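Local coordinates for beta-lactamase (PDB 6PQ9), which probably hydrolyses beta-lactam antibiotics to substituted beta-amino acids, as a class A beta-lactamase that confers antibiotic resistance, at residues 98-103 against 137-142; 109-114 against 121-126; 263-268 against 291-296. The protein carries 1 engineered substitution. All blocks are in the same frame, centred on the assembly; numbering follows the deposited sequence.

Contact 1. Residues 98-103 against 137-142; sequences SELLPN and CDILFR. With ACT (acetate ion), chain H.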
loop_
_atom_site.group_PDB
_atom_site.type_symbol
_atom_site.label_atom_id
_atom_site.label_comp_id
_atom_site.label_asym_id
_atom_site.label_seq_id
_atom_site.Cartn_x
_atom_site.Cartn_y
_atom_site.Cartn_z
ATOM N N SER A 98 12.647 20.882 -11.256
ATOM C CA SER A 98 12.721 21.048 -9.802
ATOM C C SER A 98 11.859 20.050 -9.030
ATOM O O SER A 98 12.012 19.946 -7.804
ATOM C CB SER A 98 12.329 22.483 -9.405
ATOM O OG SER A 98 10.966 22.761 -9.683
ATOM N N GLU A 99 10.957 19.326 -9.702
ATOM C CA GLU A 99 10.095 18.347 -9.051
ATOM C C GLU A 99 10.632 16.931 -9.140
ATOM O O GLU A 99 10.136 16.051 -8.428
ATOM C CB GLU A 99 8.696 18.377 -9.658
ATOM C CG GLU A 99 8.028 19.718 -9.575
ATOM C CD GLU A 99 6.707 19.728 -10.316
ATOM O OE1 GLU A 99 6.652 20.192 -11.482
ATOM O OE2 GLU A 99 5.719 19.258 -9.723
ATOM N N LEU A 100 11.620 16.682 -9.998
ATOM C CA LEU A 100 12.283 15.380 -10.024
ATOM C C LEU A 100 13.474 15.463 -9.072
ATOM O O LEU A 100 14.629 15.638 -9.467
ATOM C CB LEU A 100 12.661 15.000 -11.448
ATOM C CG LEU A 100 11.412 14.891 -12.346
ATOM C CD1 LEU A 100 11.759 14.879 -13.807
ATOM C CD2 LEU A 100 10.566 13.657 -12.013
ATOM N N LEU A 101 13.161 15.360 -7.777
ATOM C CA LEU A 101 14.157 15.510 -6.727
ATOM C C LEU A 101 15.225 14.418 -6.822
ATOM O O LEU A 101 14.948 13.303 -7.278
ATOM C CB LEU A 101 13.503 15.453 -5.346
ATOM C CG LEU A 101 12.460 16.516 -5.000
ATOM C CD1 LEU A 101 11.904 16.254 -3.615
ATOM C CD2 LEU A 101 13.077 17.885 -5.068
ATOM N N PRO A 102 16.464 14.719 -6.373
ATOM C CA PRO A 102 17.515 13.696 -6.335
ATOM C C PRO A 102 17.496 12.946 -5.011
ATOM O O PRO A 102 16.723 13.307 -4.113
ATOM C CB PRO A 102 18.790 14.528 -6.493
ATOM C CG PRO A 102 18.457 15.810 -5.715
ATOM C CD PRO A 102 16.944 16.005 -5.826
ATOM N N ASN A 103 18.350 11.928 -4.864
ATOM C CA ASN A 103 18.473 11.176 -3.609
ATOM C C ASN A 103 17.116 10.681 -3.121
ATOM O O ASN A 103 16.800 10.736 -1.928
ATOM C CB ASN A 103 19.145 11.997 -2.501
ATOM C CG ASN A 103 20.249 12.884 -3.010
ATOM O OD1 ASN A 103 21.131 12.440 -3.754
ATOM N ND2 ASN A 103 20.221 14.156 -2.597
ATOM N N CYS A 137 4.832 10.197 -6.837
ATOM C CA CYS A 137 3.916 10.371 -5.716
ATOM C C CYS A 137 3.623 11.845 -5.448
ATOM O O CYS A 137 2.459 12.252 -5.337
ATOM C CB CYS A 137 4.505 9.701 -4.475
ATOM S SG CYS A 137 3.570 9.953 -2.977
ATOM N N ASP A 138 4.670 12.666 -5.355
ATOM C CA ASP A 138 4.470 14.070 -5.011
ATOM C C ASP A 138 3.882 14.862 -6.169
ATOM O O ASP A 138 3.087 15.781 -5.943
ATOM C CB ASP A 138 5.790 14.676 -4.553
ATOM C CG ASP A 138 6.214 14.156 -3.193
ATOM O OD1 ASP A 138 5.451 13.365 -2.589
ATOM O OD2 ASP A 138 7.302 14.534 -2.727
ATOM N N ILE A 139 4.254 14.523 -7.405
ATOM C CA ILE A 139 3.592 15.099 -8.572
ATOM C C ILE A 139 2.081 14.883 -8.491
ATOM O O ILE A 139 1.287 15.814 -8.695
ATOM C CB ILE A 139 4.181 14.501 -9.864
ATOM C CG1 ILE A 139 5.605 15.009 -10.091
ATOM C CG2 ILE A 139 3.289 14.806 -11.068
ATOM C CD1 ILE A 139 6.419 14.104 -10.983
ATOM N N LEU A 140 1.659 13.653 -8.169
ATOM C CA LEU A 140 0.228 13.371 -8.120
ATOM C C LEU A 140 -0.445 14.029 -6.918
ATOM O O LEU A 140 -1.622 14.393 -7.007
ATOM C CB LEU A 140 -0.018 11.860 -8.117
ATOM C CG LEU A 140 0.408 11.154 -9.411
ATOM C CD1 LEU A 140 0.290 9.649 -9.261
ATOM C CD2 LEU A 140 -0.394 11.654 -10.618
ATOM N N PHE A 141 0.256 14.168 -5.785
ATOM C CA PHE A 141 -0.324 14.893 -4.653
ATOM C C PHE A 141 -0.657 16.315 -5.056
ATOM O O PHE A 141 -1.743 16.823 -4.748
ATOM C CB PHE A 141 0.631 14.915 -3.454
ATOM C CG PHE A 141 0.364 13.839 -2.426
ATOM C CD1 PHE A 141 -0.909 13.656 -1.887
ATOM C CD2 PHE A 141 1.394 13.011 -1.993
ATOM C CE1 PHE A 141 -1.148 12.651 -0.937
ATOM C CE2 PHE A 141 1.162 12.013 -1.055
ATOM C CZ PHE A 141 -0.113 11.836 -0.524
ATOM N N ARG A 142 0.284 16.974 -5.744
ATOM C CA ARG A 142 0.040 18.305 -6.285
ATOM C C ARG A 142 -1.167 18.307 -7.206
ATOM O O ARG A 142 -1.985 19.236 -7.163
ATOM C CB ARG A 142 1.282 18.802 -7.032
ATOM C CG ARG A 142 2.346 19.394 -6.124
ATOM C CD ARG A 142 3.742 19.287 -6.711
ATOM N NE ARG A 142 4.077 20.431 -7.557
ATOM C CZ ARG A 142 4.845 21.460 -7.176
ATOM N NH1 ARG A 142 5.110 22.460 -8.027
ATOM N NH2 ARG A 142 5.355 21.493 -5.945
HETATM C C ACT H . 12.013 24.880 -12.311
HETATM O O ACT H . 12.592 23.794 -12.553
HETATM O OXT ACT H . 11.316 25.197 -11.316
HETATM C CH3 ACT H . 12.198 25.956 -13.381
#

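Contact 2. Residues 109-114 against 121-126; sequences RDKYPD and ISEILK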
loop_
_atom_site.group_PDB
_atom_site.type_symbol
_atom_site.label_atom_id
_atom_site.label_comp_id
_atom_site.label_asym_id
_atom_site.label_seq_id
_atom_site.Cartn_x
_atom_site.Cartn_y
_atom_site.Cartn_z
ATOM N N ARG A 109 12.708 10.192 -12.489
ATOM C CA ARG A 109 13.881 11.049 -12.609
ATOM C C ARG A 109 14.983 10.361 -13.400
ATOM O O ARG A 109 15.688 11.005 -14.184
ATOM C CB ARG A 109 14.404 11.450 -11.232
ATOM C CG ARG A 109 15.603 12.406 -11.296
ATOM C CD ARG A 109 16.765 11.889 -10.459
ATOM N NE ARG A 109 16.311 11.646 -9.102
ATOM C CZ ARG A 109 16.251 10.452 -8.517
ATOM N NH1 ARG A 109 16.649 9.349 -9.154
ATOM N NH2 ARG A 109 15.781 10.375 -7.278
ATOM N N ASP A 110 15.140 9.049 -13.216
ATOM C CA ASP A 110 16.168 8.319 -13.950
ATOM C C ASP A 110 15.896 8.325 -15.447
ATOM O O ASP A 110 16.836 8.308 -16.246
ATOM C CB ASP A 110 16.264 6.874 -13.441
ATOM C CG ASP A 110 16.790 6.785 -12.013
ATOM O OD1 ASP A 110 17.420 7.756 -11.538
ATOM O OD2 ASP A 110 16.561 5.738 -11.363
ATOM N N LYS A 111 14.628 8.336 -15.846
ATOM C CA LYS A 111 14.287 8.327 -17.260
ATOM C C LYS A 111 14.296 9.722 -17.881
ATOM O O LYS A 111 14.635 9.859 -19.059
ATOM C CB LYS A 111 12.921 7.671 -17.455
ATOM C CG LYS A 111 12.562 7.388 -18.902
ATOM C CD LYS A 111 11.201 6.727 -18.992
ATOM C CE LYS A 111 10.691 6.688 -20.428
ATOM N NZ LYS A 111 10.702 5.303 -20.999
ATOM N N TYR A 112 13.941 10.755 -17.116
ATOM C CA TYR A 112 13.929 12.145 -17.578
ATOM C C TYR A 112 14.747 12.987 -16.607
ATOM O O TYR A 112 14.201 13.775 -15.826
ATOM C CB TYR A 112 12.503 12.686 -17.695
ATOM C CG TYR A 112 11.536 11.739 -18.374
ATOM C CD1 TYR A 112 11.464 11.665 -19.760
ATOM C CD2 TYR A 112 10.679 10.934 -17.630
ATOM C CE1 TYR A 112 10.576 10.811 -20.395
ATOM C CE2 TYR A 112 9.784 10.072 -18.256
ATOM C CZ TYR A 112 9.738 10.015 -19.640
ATOM O OH TYR A 112 8.854 9.167 -20.271
ATOM N N PRO A 113 16.076 12.844 -16.643
ATOM C CA PRO A 113 16.916 13.541 -15.655
ATOM C C PRO A 113 16.890 15.037 -15.809
ATOM O O PRO A 113 17.147 15.755 -14.835
ATOM C CB PRO A 113 18.319 12.984 -15.929
ATOM C CG PRO A 113 18.130 11.870 -16.889
ATOM C CD PRO A 113 16.871 12.076 -17.608
ATOM N N ASP A 114 16.595 15.532 -17.005
ATOM C CA ASP A 114 16.488 16.965 -17.223
ATOM C C ASP A 114 15.103 17.511 -16.920
ATOM O O ASP A 114 14.957 18.727 -16.802
ATOM C CB ASP A 114 16.872 17.299 -18.663
ATOM C CG ASP A 114 18.303 16.903 -18.979
ATOM O OD1 ASP A 114 19.173 17.087 -18.091
ATOM O OD2 ASP A 114 18.550 16.399 -20.098
ATOM N N ILE A 121 -0.660 11.227 -17.263
ATOM C CA ILE A 121 -0.999 10.790 -15.913
ATOM C C ILE A 121 -0.860 9.274 -15.801
ATOM O O ILE A 121 -0.385 8.743 -14.785
ATOM C CB ILE A 121 -2.406 11.295 -15.558
ATOM C CG1 ILE A 121 -2.373 12.836 -15.542
ATOM C CG2 ILE A 121 -2.868 10.716 -14.224
ATOM C CD1 ILE A 121 -3.737 13.512 -15.506
ATOM N N SER A 122 -1.221 8.564 -16.872
ATOM C CA SER A 122 -1.008 7.126 -16.966
ATOM C C SER A 122 0.431 6.737 -16.621
ATOM O O SER A 122 0.667 5.869 -15.768
ATOM C CB SER A 122 -1.371 6.667 -18.375
ATOM O OG SER A 122 -1.455 5.260 -18.449
ATOM N N GLU A 123 1.414 7.382 -17.259
ATOM C CA GLU A 123 2.801 7.002 -17.016
ATOM C C GLU A 123 3.249 7.369 -15.598
ATOM O O GLU A 123 4.009 6.619 -14.971
ATOM C CB GLU A 123 3.729 7.634 -18.057
ATOM C CG GLU A 123 5.191 7.193 -17.869
ATOM C CD GLU A 123 6.181 7.924 -18.769
ATOM O OE1 GLU A 123 5.759 8.522 -19.779
ATOM O OE2 GLU A 123 7.396 7.875 -18.472
ATOM N N ILE A 124 2.796 8.512 -15.075
ATOM C CA ILE A 124 3.145 8.889 -13.706
ATOM C C ILE A 124 2.503 7.933 -12.703
ATOM O O ILE A 124 3.117 7.573 -11.691
ATOM C CB ILE A 124 2.739 10.348 -13.427
ATOM C CG1 ILE A 124 3.360 11.291 -14.462
ATOM C CG2 ILE A 124 3.145 10.750 -12.011
ATOM C CD1 ILE A 124 2.626 12.602 -14.613
ATOM N N LEU A 125 1.258 7.520 -12.962
ATOM C CA LEU A 125 0.572 6.587 -12.075
ATOM C C LEU A 125 1.239 5.219 -12.078
ATOM O O LEU A 125 1.352 4.572 -11.033
ATOM C CB LEU A 125 -0.886 6.442 -12.501
ATOM C CG LEU A 125 -1.917 7.323 -11.814
ATOM C CD1 LEU A 125 -3.248 7.090 -12.495
ATOM C CD2 LEU A 125 -1.967 6.988 -10.333
ATOM N N LYS A 126 1.624 4.740 -13.259
ATOM C CA LYS A 126 2.303 3.457 -13.354
ATOM C C LYS A 126 3.593 3.467 -12.531
ATOM O O LYS A 126 3.831 2.567 -11.716
ATOM C CB LYS A 126 2.562 3.140 -14.829
ATOM C CG LYS A 126 3.486 1.962 -15.084
ATOM C CD LYS A 126 2.802 0.632 -14.790
ATOM C CE LYS A 126 3.638 -0.530 -15.298
ATOM N NZ LYS A 126 3.305 -1.806 -14.595
#

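Contact 3. Residues 263-268 against 291-296; sequences KHFAIA and SVWDYL. With ASP (aspartic acid), chain B.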
loop_
_atom_site.group_PDB
_atom_site.type_symbol
_atom_site.label_atom_id
_atom_site.label_comp_id
_atom_site.label_asym_id
_atom_site.label_seq_id
_atom_site.Cartn_x
_atom_site.Cartn_y
_atom_site.Cartn_z
ATOM N N LYS A 263 -12.161 -17.127 -5.480
ATOM C CA LYS A 263 -12.554 -16.055 -4.576
ATOM C C LYS A 263 -11.320 -15.263 -4.120
ATOM O O LYS A 263 -10.178 -15.601 -4.445
ATOM C CB LYS A 263 -13.335 -16.629 -3.399
ATOM C CG LYS A 263 -14.775 -16.931 -3.748
ATOM C CD LYS A 263 -15.438 -17.766 -2.678
ATOM C CE LYS A 263 -16.816 -18.229 -3.114
ATOM N NZ LYS A 263 -17.404 -19.115 -2.073
ATOM N N HIS A 264 -11.552 -14.198 -3.348
ATOM C CA HIS A 264 -10.505 -13.247 -2.992
ATOM C C HIS A 264 -10.603 -12.858 -1.517
ATOM O O HIS A 264 -11.660 -12.968 -0.894
ATOM C CB HIS A 264 -10.581 -11.981 -3.874
ATOM C CG HIS A 264 -10.530 -12.270 -5.343
ATOM N ND1 HIS A 264 -11.659 -12.511 -6.095
ATOM C CD2 HIS A 264 -9.484 -12.374 -6.197
ATOM C CE1 HIS A 264 -11.314 -12.754 -7.347
ATOM N NE2 HIS A 264 -9.999 -12.683 -7.435
ATOM N N PHE A 265 -9.477 -12.390 -0.964
ATOM C CA PHE A 265 -9.463 -11.727 0.333
ATOM C C PHE A 265 -8.494 -10.551 0.317
ATOM O O PHE A 265 -7.459 -10.595 -0.348
ATOM C CB PHE A 265 -9.109 -12.694 1.481
ATOM C CG PHE A 265 -7.742 -13.337 1.385
ATOM C CD1 PHE A 265 -7.547 -14.498 0.638
ATOM C CD2 PHE A 265 -6.662 -12.821 2.100
ATOM C CE1 PHE A 265 -6.289 -15.115 0.567
ATOM C CE2 PHE A 265 -5.405 -13.436 2.050
ATOM C CZ PHE A 265 -5.219 -14.582 1.284
ATOM N N ALA A 266 -8.857 -9.485 1.028
ATOM C CA ALA A 266 -7.973 -8.342 1.232
ATOM C C ALA A 266 -7.206 -8.523 2.539
ATOM O O ALA A 266 -7.773 -8.942 3.556
ATOM C CB ALA A 266 -8.770 -7.039 1.268
ATOM N N ILE A 267 -5.911 -8.223 2.506
ATOM C CA ILE A 267 -5.027 -8.450 3.641
ATOM C C ILE A 267 -4.033 -7.300 3.712
ATOM O O ILE A 267 -3.588 -6.784 2.681
ATOM C CB ILE A 267 -4.298 -9.804 3.533
ATOM C CG1 ILE A 267 -3.354 -10.019 4.722
ATOM C CG2 ILE A 267 -3.519 -9.883 2.223
ATOM C CD1 ILE A 267 -2.748 -11.414 4.786
ATOM N N ALA A 268 -3.707 -6.889 4.936
ATOM C CA ALA A 268 -2.723 -5.851 5.198
ATOM C C ALA A 268 -1.862 -6.314 6.360
ATOM O O ALA A 268 -2.399 -6.746 7.384
ATOM C CB ALA A 268 -3.395 -4.514 5.524
ATOM N N SER A 291 -0.239 -18.456 6.529
ATOM C CA SER A 291 -1.163 -19.033 7.506
ATOM C C SER A 291 -2.609 -18.702 7.163
ATOM O O SER A 291 -3.493 -19.565 7.244
ATOM C CB SER A 291 -0.839 -18.526 8.909
ATOM O OG SER A 291 0.435 -18.967 9.324
ATOM N N VAL A 292 -2.874 -17.438 6.816
ATOM C CA VAL A 292 -4.226 -17.037 6.439
ATOM C C VAL A 292 -4.654 -17.757 5.165
ATOM O O VAL A 292 -5.796 -18.219 5.043
ATOM C CB VAL A 292 -4.300 -15.508 6.285
ATOM C CG1 VAL A 292 -5.623 -15.091 5.655
ATOM C CG2 VAL A 292 -4.065 -14.813 7.645
ATOM N N TRP A 293 -3.734 -17.882 4.209
ATOM C CA TRP A 293 -4.011 -18.610 2.977
ATOM C C TRP A 293 -4.375 -20.064 3.272
ATOM O O TRP A 293 -5.388 -20.578 2.780
ATOM C CB TRP A 293 -2.785 -18.506 2.062
ATOM C CG TRP A 293 -2.761 -19.422 0.890
ATOM C CD1 TRP A 293 -2.327 -20.713 0.864
ATOM C CD2 TRP A 293 -3.165 -19.103 -0.450
ATOM N NE1 TRP A 293 -2.447 -21.226 -0.413
ATOM C CE2 TRP A 293 -2.957 -20.254 -1.235
ATOM C CE3 TRP A 293 -3.683 -17.954 -1.058
ATOM C CZ2 TRP A 293 -3.253 -20.290 -2.600
ATOM C CZ3 TRP A 293 -3.971 -17.988 -2.409
ATOM C CH2 TRP A 293 -3.762 -19.149 -3.164
ATOM N N ASP A 294 -3.563 -20.731 4.100
ATOM C CA ASP A 294 -3.791 -22.130 4.446
ATOM C C ASP A 294 -5.156 -22.329 5.088
ATOM O O ASP A 294 -5.900 -23.247 4.725
ATOM C CB ASP A 294 -2.699 -22.606 5.399
ATOM C CG ASP A 294 -1.405 -22.895 4.699
ATOM O OD1 ASP A 294 -1.373 -22.828 3.451
ATOM O OD2 ASP A 294 -0.418 -23.200 5.406
ATOM N N TYR A 295 -5.496 -21.481 6.061
ATOM C CA TYR A 295 -6.778 -21.606 6.741
ATOM C C TYR A 295 -7.944 -21.474 5.761
ATOM O O TYR A 295 -8.899 -22.258 5.811
ATOM C CB TYR A 295 -6.880 -20.562 7.856
ATOM C CG TYR A 295 -8.253 -20.483 8.480
ATOM C CD1 TYR A 295 -8.655 -21.394 9.457
ATOM C CD2 TYR A 295 -9.155 -19.510 8.086
ATOM C CE1 TYR A 295 -9.920 -21.323 10.025
ATOM C CE2 TYR A 295 -10.415 -19.437 8.642
ATOM C CZ TYR A 295 -10.798 -20.341 9.610
ATOM O OH TYR A 295 -12.064 -20.240 10.155
ATOM N N LEU A 296 -7.889 -20.483 4.863
ATOM C CA LEU A 296 -9.007 -20.242 3.951
ATOM C C LEU A 296 -9.068 -21.273 2.826
ATOM O O LEU A 296 -10.153 -21.561 2.306
ATOM C CB LEU A 296 -8.923 -18.833 3.369
ATOM C CG LEU A 296 -9.010 -17.648 4.345
ATOM C CD1 LEU A 296 -8.719 -16.311 3.634
ATOM C CD2 LEU A 296 -10.358 -17.596 5.039
HETATM N N ASP B . -12.530 -23.438 3.166
HETATM C CA ASP B . -13.822 -22.906 3.588
HETATM C C ASP B . -13.975 -21.425 3.203
HETATM O O ASP B . -15.076 -20.952 2.890
HETATM C CB ASP B . -14.000 -23.087 5.103
HETATM C CG ASP B . -13.075 -22.181 5.922
HETATM O OD1 ASP B . -11.914 -22.577 6.177
HETATM O OD2 ASP B . -13.516 -21.073 6.319
#

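Contact 1. Residues 98-103 against 137-142
Glu99 and Arg142 illustrate how a salt bridge can join a 3-10 segment in a loop to a helix by charge alone. Followed outward from the backbone, the Glu99 side chain first sets CB toward helix 134-144, 4.6 Å from CG1 of Ile139. Its chi1 of -58° places CG beside the backbone N, and the next torsion is extended, which carries the chain on toward the arginine. CG hangs 4.2 Å above the plane of the Arg142 guanidinium, displaced toward its rim. CD follows over the same group, 3.9 Å from Arg142 NE. There the carboxylate divides its work: OE1 turns back to accept a hydrogen bond from the backbone N of Lys96, while OE2 comes 3.0 Å from Arg142 NE. That oxygen lies well out of the guanidinium plane, and the carboxylate and guanidinium planes are 43° apart; the attraction is electrostatic, with no N-H directed at the oxygen. The arginine chain bends at chi3 to bring its flat end under the glutamate.

Segment 98-103 belongs to the loop between strand 92-95 and helix 107-111, and Leu100 is the centre of an inverse gamma turn in it. The partner helix 134-144 begins at the asparagine that ends the Ser-Asp-Asn motif of class A beta-lactamases. From the turn the Leu100 backbone aims CB away from the helix, yet its branch returns, CD2 meeting the CD1 methyl of Ile139 at 4.3 Å. This apolar touch is buried, whereas the Arg142 end is exposed. Just before Glu99, in the short 3-10 segment that opens 98-103, Ser98 holds an acetate, probably from the crystallisation liquor, through two hydrogen bonds: its N donates to O at 3.2 Å and its OG to OXT at 3.0 Å.

Contact 2. Residues 109-114 against 121-126
Tyr112 and Glu123 reach each other because two first torsions send them in opposing directions: the tyrosine ring swings to the side of its own backbone N (chi1 -45°), while the glutamate puts CG opposite its N (chi1 -177°) and stays extended from there. The two side chains come from opposite directions and meet between helix 107-111 and helix 121-130. Tyr112 is the first residue past the former helix to abandon helical backbone angles, and its CB points toward the second helix.

The phenol OH donates to OE2 of Glu123 over 2.7 Å, using the syn lone pair of that oxygen, the one on the side of OE1. OE1 itself stands 3.2 Å from the same OH. OE2 lies in the plane of the ring at its edge, 3.3 Å from CE2, although ring and carboxylate planes are turned 48° apart. One face of the ring is partly lined by the neighbouring Lys111, whose CG sits 3.9 Å above the plane toward the rim. Farther along, CD of Lys111 passes 4.0 Å from Glu123 OE2, but the bend at the last torsion leaves NZ at 4.9 Å, near the opposite charge without pairing with it.

The segments are separated in sequence by a short connection that contains strand 117-120, half of a two-stranded antiparallel sheet with strand 92-95. Tyr112 also packs on Val117 and Leu119 of that strand, so the one aromatic side chain touches both strand 117-120 and helix 121-130, at the surface of the helical domain. A phenol donating to a carboxylate, with a lysine close by, is consistent with an ionised Glu123 whose charge would strengthen the bond and may be partly offset by the ammonium.

Contact 3. Residues 263-268 against 291-296
The C-terminal helix of the class A fold lies against the five-stranded antiparallel sheet, and this contact joins that helix to strand 264-274, the central strand. The two short segments run nearly antiparallel, at 153°, with their axes 11.1 Å apart. Phe265 fills the interval. Its chi1 of 61° places the ring between the backbone N and the carbonyl carbon, in the direction of three helix residues spaced along one flank. Leu296 arrives over a face: its CD1 is 4.0 Å from the ring centroid and 22° off the normal, a CH-pi contact. Trp293 comes in at the ring's edge, CE3 lying 4.2 Å from CE1, and the two side chains cross at about a right angle. Val292 completes the set with CG1 4.0 Å from CE2. Val47 and Ile257, from the strands flanking 264-274, also border the phenylalanine.

Turned outward, the end of the helix holds a free aspartic acid, beside Val297 and Lys298. Its N donates to the backbone O of Leu296 at 3.1 Å, and its OD1 sits above one face of the Tyr295 ring, displaced toward the rim. Leu296 thus serves both environments, with a methyl in the core and a carbonyl for the ligand. Such a division implies that hydrophobic contact secures helix to sheet, while a backbone carbonyl accepts from the ligand's amino group.

How the contacts relate
Contacts 1 and 2 form one neighbourhood of the helical domain, their centres 10 Å apart, with contact 2 nested in the chain inside the loop closed by contact 1. They meet directly: Leu101 O lies 2.8 Å from Arg109 NE, a probable hydrogen bond, and Leu140 CD1 packs 3.7 Å from Leu125 CD2 where the two successive helices touch. Contact 3 stands apart, across the chain's centre, 35 and 34 Å from the other two between centres. The bound aspartic acid belongs to contact 3. The helix of contact 1 also borders the active-site region: its Cys137 touches Lys71, the lysine of the family's Ser-X-X-Lys motif, whose serine position is the engineered glycine here.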